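Local coordinates for protein glycosyl hydrolase family 26 (Bacteroides ovatus, PDB 4ZXO) that probably cleaves the beta-1,4-mannosidic bonds within mannan chains as a GH26 beta-mannanase serving galactomannan breakdown, at residues A[32-37]-A[55-60]; A[169-174]-A[210-215]. All coordinates share one frame; numbering follows the deposited sequence.

Interaction 1. Residues A[32-37]-A[55-60]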
loop_
_atom_site.group_PDB
_atom_site.type_symbol
_atom_site.label_atom_id
_atom_site.label_comp_id
_atom_site.label_asym_id
_atom_site.label_seq_id
_atom_site.Cartn_x
_atom_site.Cartn_y
_atom_site.Cartn_z
ATOM N N HIS A 32 6.558 -0.995 -5.047
ATOM C CA HIS A 32 6.405 -2.313 -4.447
ATOM C C HIS A 32 7.621 -3.209 -4.728
ATOM O O HIS A 32 8.174 -3.243 -5.836
ATOM C CB HIS A 32 5.114 -2.994 -4.980
ATOM C CG HIS A 32 4.702 -4.200 -4.191
ATOM N ND1 HIS A 32 4.010 -4.117 -2.981
ATOM C CD2 HIS A 32 4.905 -5.525 -4.424
ATOM C CE1 HIS A 32 3.804 -5.345 -2.515
ATOM N NE2 HIS A 32 4.318 -6.218 -3.389
ATOM N N ASP A 33 8.034 -3.901 -3.675
ATOM C CA ASP A 33 9.141 -4.885 -3.687
ATOM C C ASP A 33 10.453 -4.241 -4.175
ATOM O O ASP A 33 11.313 -4.915 -4.735
ATOM C CB ASP A 33 8.740 -6.117 -4.529
ATOM C CG ASP A 33 7.892 -7.091 -3.736
ATOM O OD1 ASP A 33 7.899 -6.980 -2.485
ATOM O OD2 ASP A 33 7.220 -7.946 -4.361
ATOM N N ASP A 34 10.600 -2.931 -3.915
ATOM C CA ASP A 34 11.650 -2.171 -4.569
ATOM C C ASP A 34 13.067 -2.687 -4.297
ATOM O O ASP A 34 13.907 -2.753 -5.222
ATOM C CB ASP A 34 11.576 -0.708 -4.101
ATOM C CG ASP A 34 12.567 0.168 -4.866
ATOM O OD1 ASP A 34 12.390 0.331 -6.103
ATOM O OD2 ASP A 34 13.541 0.651 -4.252
ATOM N N THR A 35 13.326 -3.073 -3.050
ATOM C CA THR A 35 14.643 -3.560 -2.682
ATOM C C THR A 35 14.723 -5.070 -2.583
ATOM O O THR A 35 15.777 -5.617 -2.202
ATOM C CB THR A 35 15.076 -2.945 -1.349
ATOM O OG1 THR A 35 13.951 -3.002 -0.438
ATOM C CG2 THR A 35 15.479 -1.488 -1.554
ATOM N N ALA A 36 13.645 -5.754 -2.960
ATOM C CA ALA A 36 13.668 -7.219 -2.983
ATOM C C ALA A 36 14.159 -7.777 -4.332
ATOM O O ALA A 36 14.887 -8.777 -4.362
ATOM C CB ALA A 36 12.283 -7.763 -2.659
ATOM N N TYR A 37 13.723 -7.162 -5.435
ATOM C CA TYR A 37 14.123 -7.644 -6.779
ATOM C C TYR A 37 13.702 -6.596 -7.815
ATOM O O TYR A 37 13.039 -5.614 -7.488
ATOM C CB TYR A 37 13.484 -9.030 -7.081
ATOM C CG TYR A 37 11.972 -9.000 -6.957
ATOM C CD1 TYR A 37 11.189 -8.375 -7.933
ATOM C CD2 TYR A 37 11.334 -9.571 -5.853
ATOM C CE1 TYR A 37 9.806 -8.331 -7.843
ATOM C CE2 TYR A 37 9.948 -9.545 -5.740
ATOM C CZ TYR A 37 9.188 -8.891 -6.716
ATOM O OH TYR A 37 7.814 -8.781 -6.579
ATOM N N GLY A 55 18.826 7.582 -8.754
ATOM C CA GLY A 55 19.873 7.829 -7.787
ATOM C C GLY A 55 19.423 7.896 -6.349
ATOM O O GLY A 55 20.268 8.041 -5.462
ATOM N N ALA A 56 18.119 7.828 -6.085
ATOM C CA ALA A 56 17.680 7.767 -4.688
ATOM C C ALA A 56 16.676 6.655 -4.493
ATOM O O ALA A 56 15.909 6.317 -5.397
ATOM C CB ALA A 56 17.043 9.048 -4.264
ATOM N N TYR A 57 16.640 6.144 -3.275
ATOM C CA TYR A 57 15.577 5.208 -2.924
ATOM C C TYR A 57 14.184 5.902 -2.887
ATOM O O TYR A 57 14.065 7.077 -2.521
ATOM C CB TYR A 57 15.845 4.577 -1.570
ATOM C CG TYR A 57 16.988 3.627 -1.529
ATOM C CD1 TYR A 57 16.901 2.373 -2.137
ATOM C CD2 TYR A 57 18.178 3.979 -0.890
ATOM C CE1 TYR A 57 17.969 1.458 -2.065
ATOM C CE2 TYR A 57 19.248 3.087 -0.834
ATOM C CZ TYR A 57 19.126 1.835 -1.398
ATOM O OH TYR A 57 20.199 0.987 -1.341
ATOM N N PRO A 58 13.111 5.176 -3.255
ATOM C CA PRO A 58 11.765 5.749 -3.156
ATOM C C PRO A 58 11.424 6.056 -1.667
ATOM O O PRO A 58 11.882 5.374 -0.744
ATOM C CB PRO A 58 10.875 4.660 -3.743
ATOM C CG PRO A 58 11.627 3.412 -3.546
ATOM C CD PRO A 58 13.078 3.780 -3.727
ATOM N N GLY A 59 10.645 7.105 -1.460
ATOM C CA GLY A 59 10.224 7.484 -0.125
ATOM C C GLY A 59 9.364 6.418 0.542
ATOM O O GLY A 59 9.314 6.326 1.766
ATOM N N VAL A 60 8.653 5.622 -0.260
ATOM C CA VAL A 60 7.833 4.511 0.261
ATOM C C VAL A 60 8.253 3.218 -0.409
ATOM O O VAL A 60 8.480 3.176 -1.633
ATOM C CB VAL A 60 6.351 4.714 -0.052
ATOM C CG1 VAL A 60 5.518 3.545 0.499
ATOM C CG2 VAL A 60 5.811 6.055 0.510
#

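Interaction 2. Residues A[169-174]-A[210-215]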
loop_
_atom_site.group_PDB
_atom_site.type_symbol
_atom_site.label_atom_id
_atom_site.label_comp_id
_atom_site.label_asym_id
_atom_site.label_seq_id
_atom_site.Cartn_x
_atom_site.Cartn_y
_atom_site.Cartn_z
ATOM N N GLY A 169 -14.166 -4.093 -6.454
ATOM C CA GLY A 169 -14.131 -5.058 -7.541
ATOM C C GLY A 169 -14.455 -6.423 -6.968
ATOM O O GLY A 169 -14.622 -6.573 -5.760
ATOM N N SER A 170 -14.565 -7.409 -7.849
ATOM C CA SER A 170 -14.977 -8.754 -7.419
ATOM C C SER A 170 -13.974 -9.816 -7.869
ATOM O O SER A 170 -14.333 -10.937 -8.162
ATOM C CB SER A 170 -16.392 -9.032 -7.907
ATOM O OG SER A 170 -17.302 -8.150 -7.213
ATOM N N TRP A 171 -12.694 -9.439 -7.880
ATOM C CA TRP A 171 -11.659 -10.382 -8.258
ATOM C C TRP A 171 -10.927 -10.990 -7.063
ATOM O O TRP A 171 -10.108 -11.898 -7.258
ATOM C CB TRP A 171 -10.647 -9.726 -9.191
ATOM C CG TRP A 171 -10.147 -8.404 -8.741
ATOM C CD1 TRP A 171 -9.108 -8.158 -7.896
ATOM C CD2 TRP A 171 -10.592 -7.148 -9.210
ATOM N NE1 TRP A 171 -8.925 -6.795 -7.753
ATOM C CE2 TRP A 171 -9.827 -6.152 -8.557
ATOM C CE3 TRP A 171 -11.600 -6.757 -10.087
ATOM C CZ2 TRP A 171 -9.969 -4.774 -8.816
ATOM C CZ3 TRP A 171 -11.761 -5.334 -10.333
ATOM C CH2 TRP A 171 -10.958 -4.384 -9.673
ATOM N N PHE A 172 -11.204 -10.507 -5.841
ATOM C CA PHE A 172 -10.698 -11.153 -4.633
ATOM C C PHE A 172 -11.853 -11.748 -3.835
ATOM O O PHE A 172 -13.010 -11.306 -3.979
ATOM C CB PHE A 172 -9.970 -10.121 -3.728
ATOM C CG PHE A 172 -8.733 -9.540 -4.348
ATOM C CD1 PHE A 172 -7.799 -10.376 -4.963
ATOM C CD2 PHE A 172 -8.479 -8.177 -4.282
ATOM C CE1 PHE A 172 -6.624 -9.853 -5.470
ATOM C CE2 PHE A 172 -7.330 -7.644 -4.805
ATOM C CZ PHE A 172 -6.388 -8.472 -5.391
ATOM N N TRP A 173 -11.551 -12.713 -2.959
ATOM C CA TRP A 173 -12.649 -13.398 -2.282
ATOM C C TRP A 173 -13.379 -12.538 -1.244
ATOM O O TRP A 173 -14.454 -12.913 -0.774
ATOM C CB TRP A 173 -12.137 -14.714 -1.618
ATOM C CG TRP A 173 -11.046 -14.624 -0.619
ATOM C CD1 TRP A 173 -9.698 -14.901 -0.821
ATOM C CD2 TRP A 173 -11.184 -14.310 0.777
ATOM N NE1 TRP A 173 -9.010 -14.744 0.357
ATOM C CE2 TRP A 173 -9.891 -14.386 1.353
ATOM C CE3 TRP A 173 -12.281 -13.954 1.601
ATOM C CZ2 TRP A 173 -9.661 -14.162 2.730
ATOM C CZ3 TRP A 173 -12.049 -13.714 2.977
ATOM C CH2 TRP A 173 -10.739 -13.815 3.527
ATOM N N TRP A 174 -12.818 -11.357 -0.927
ATOM C CA TRP A 174 -13.462 -10.346 -0.067
ATOM C C TRP A 174 -14.099 -9.222 -0.884
ATOM O O TRP A 174 -14.468 -8.204 -0.318
ATOM C CB TRP A 174 -12.454 -9.745 0.897
ATOM C CG TRP A 174 -11.252 -9.104 0.214
ATOM C CD1 TRP A 174 -11.183 -7.829 -0.300
ATOM C CD2 TRP A 174 -9.984 -9.706 -0.046
ATOM N NE1 TRP A 174 -9.943 -7.595 -0.854
ATOM C CE2 TRP A 174 -9.182 -8.734 -0.720
ATOM C CE3 TRP A 174 -9.457 -10.981 0.195
ATOM C CZ2 TRP A 174 -7.855 -8.975 -1.076
ATOM C CZ3 TRP A 174 -8.158 -11.276 -0.243
ATOM C CH2 TRP A 174 -7.365 -10.250 -0.858
ATOM N N GLY A 210 -10.676 0.325 -5.736
ATOM C CA GLY A 210 -10.304 0.805 -7.048
ATOM C C GLY A 210 -11.197 1.935 -7.555
ATOM O O GLY A 210 -11.705 2.754 -6.772
ATOM N N MET A 211 -11.397 1.991 -8.878
ATOM C CA MET A 211 -12.126 3.107 -9.491
ATOM C C MET A 211 -13.615 2.839 -9.766
ATOM O O MET A 211 -14.255 3.626 -10.454
ATOM C CB MET A 211 -11.436 3.556 -10.801
ATOM C CG MET A 211 -11.050 2.434 -11.763
ATOM S SD MET A 211 -12.406 1.487 -12.306
ATOM C CE MET A 211 -13.340 2.590 -13.376
ATOM N N GLU A 212 -14.194 1.783 -9.195
ATOM C CA GLU A 212 -15.593 1.481 -9.494
ATOM C C GLU A 212 -16.498 2.564 -8.964
ATOM O O GLU A 212 -17.527 2.869 -9.585
ATOM C CB GLU A 212 -16.012 0.128 -8.880
ATOM C CG GLU A 212 -15.324 -1.070 -9.538
ATOM C CD GLU A 212 -13.873 -1.275 -9.126
ATOM O OE1 GLU A 212 -13.440 -0.817 -8.048
ATOM O OE2 GLU A 212 -13.129 -1.878 -9.925
ATOM N N SER A 213 -16.156 3.109 -7.793
ATOM C CA SER A 213 -16.993 4.126 -7.171
ATOM C C SER A 213 -16.977 5.402 -7.994
ATOM O O SER A 213 -15.922 5.874 -8.377
ATOM C CB SER A 213 -16.483 4.459 -5.763
ATOM O OG SER A 213 -16.455 3.305 -4.937
ATOM N N ASP A 214 -18.148 5.970 -8.235
ATOM C CA ASP A 214 -18.207 7.240 -8.959
ATOM C C ASP A 214 -18.380 8.456 -8.094
ATOM O O ASP A 214 -18.274 9.562 -8.584
ATOM C CB ASP A 214 -19.327 7.214 -9.985
ATOM C CG ASP A 214 -18.919 6.511 -11.276
ATOM O OD1 ASP A 214 -17.714 6.360 -11.588
ATOM O OD2 ASP A 214 -19.840 6.143 -12.028
ATOM N N THR A 215 -18.621 8.255 -6.811
ATOM C CA THR A 215 -18.904 9.317 -5.849
ATOM C C THR A 215 -18.342 8.938 -4.494
ATOM O O THR A 215 -18.000 7.766 -4.249
ATOM C CB THR A 215 -20.439 9.582 -5.659
ATOM O OG1 THR A 215 -21.053 8.387 -5.156
ATOM C CG2 THR A 215 -21.087 9.995 -6.968
HETATM O O HOH W 1 -11.592 -2.259 -6.641
#

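Interaction 1. Residues A[32-37]-A[55-60]
Asp34 faces Pro58: the two side chains come from opposite directions, and the carboxylate touches CG and CD of the proline ring. Asp34 OD2 lies 3.2 Å from Pro58 CD and 3.4 Å from Pro58 CG. Asp34 CG is 3.6 Å from Pro58 CG. The first torsion of Asp34 carries CG to the side opposite the backbone N (chi1 -174°), which extends the group toward the proline. No hydrogen bond joins the two segments. The buried carboxylate finds its polar partners nearby: OD1 is bonded to His31 ND1 and OD2 to Ser48 OG. These bonds probably fix its rotation. OD2 also sits near the plane of the Tyr57 ring at its edge, 4.3 Å from Tyr57 CD1.

Next comes Thr35, whose methyl does the touching. Its side chain crosses that of Tyr57 at about a right angle, and Thr35 CG2 reaches Tyr57 CE1 at 3.9 Å. The tyrosine hydroxyl is bonded to Gly46 O, and its ring makes a cation-pi contact with Arg94. Beyond Thr35 the chain turns back, with Ala36 N bonded to Asp33 O at 3.0 Å. Val50 of helix 49-54 packs on both Asp34 and Pro58. The contact thus belongs to a beta-alpha-beta crossover of the TIM barrel, joining the exit of strand 27-32 to the entry of its parallel neighbour, strand 60-64.

Interaction 2. Residues A[169-174]-A[210-215]
Glu212 OE1 is held by two hydrogen bonds, one donated by a water at 2.7 Å from Glu212 OE1 and one to Thr168 OG1. The same water accepts a bond from Gly210 N at 2.9 Å and a weak one from Gly169 N at 3.2 Å. It therefore bridges segments 169-174 and 210-215, which share no direct hydrogen bond; Thr168, just before the first, adds a direct one to Glu212. Gly169 N stands 3.7 Å from Glu212 OE1, and the water makes the polar link between them, weakly on the Gly169 side. A bend at chi2 (76°) in the Glu212 chain brings its carboxylate to this water.

The two loops follow neighbouring parallel strands of the TIM barrel, 159-162 and 203-207. They lie at the C-terminal end of these strands, the end where barrels of this fold carry their active site.

The other oxygen meets an aromatic edge. Glu212 OE2 lies near the Trp171 ring plane, 3.3 Å from Trp171 CH2, where the ring hydrogens are slightly positive. Carboxylate and ring planes are turned 63° apart. Trp171 NE1 is bonded to Glu166 OE1. Gly169 CA lies over one indole face, offset toward the rim, 3.7 Å above the Trp171 ring plane.

How the interactions relate
Both interactions join chain segments next to adjacent parallel strands of one TIM barrel, but they lie on opposite sides of the chain's centre, with their own centres about 27 Å apart. Interaction 1 pairs the exit of one strand with the entry of the next and is largely buried. Interaction 2 pairs two loops that both leave strands, and it is only partly buried. Each uses a carboxylate beside an aromatic edge. In interaction 1 protein groups hold the acid, and it presses on proline carbons. In interaction 2 a water shares the work and links backbone nitrogens of both segments. Nearest atoms of the two contacts are about 11 Å apart.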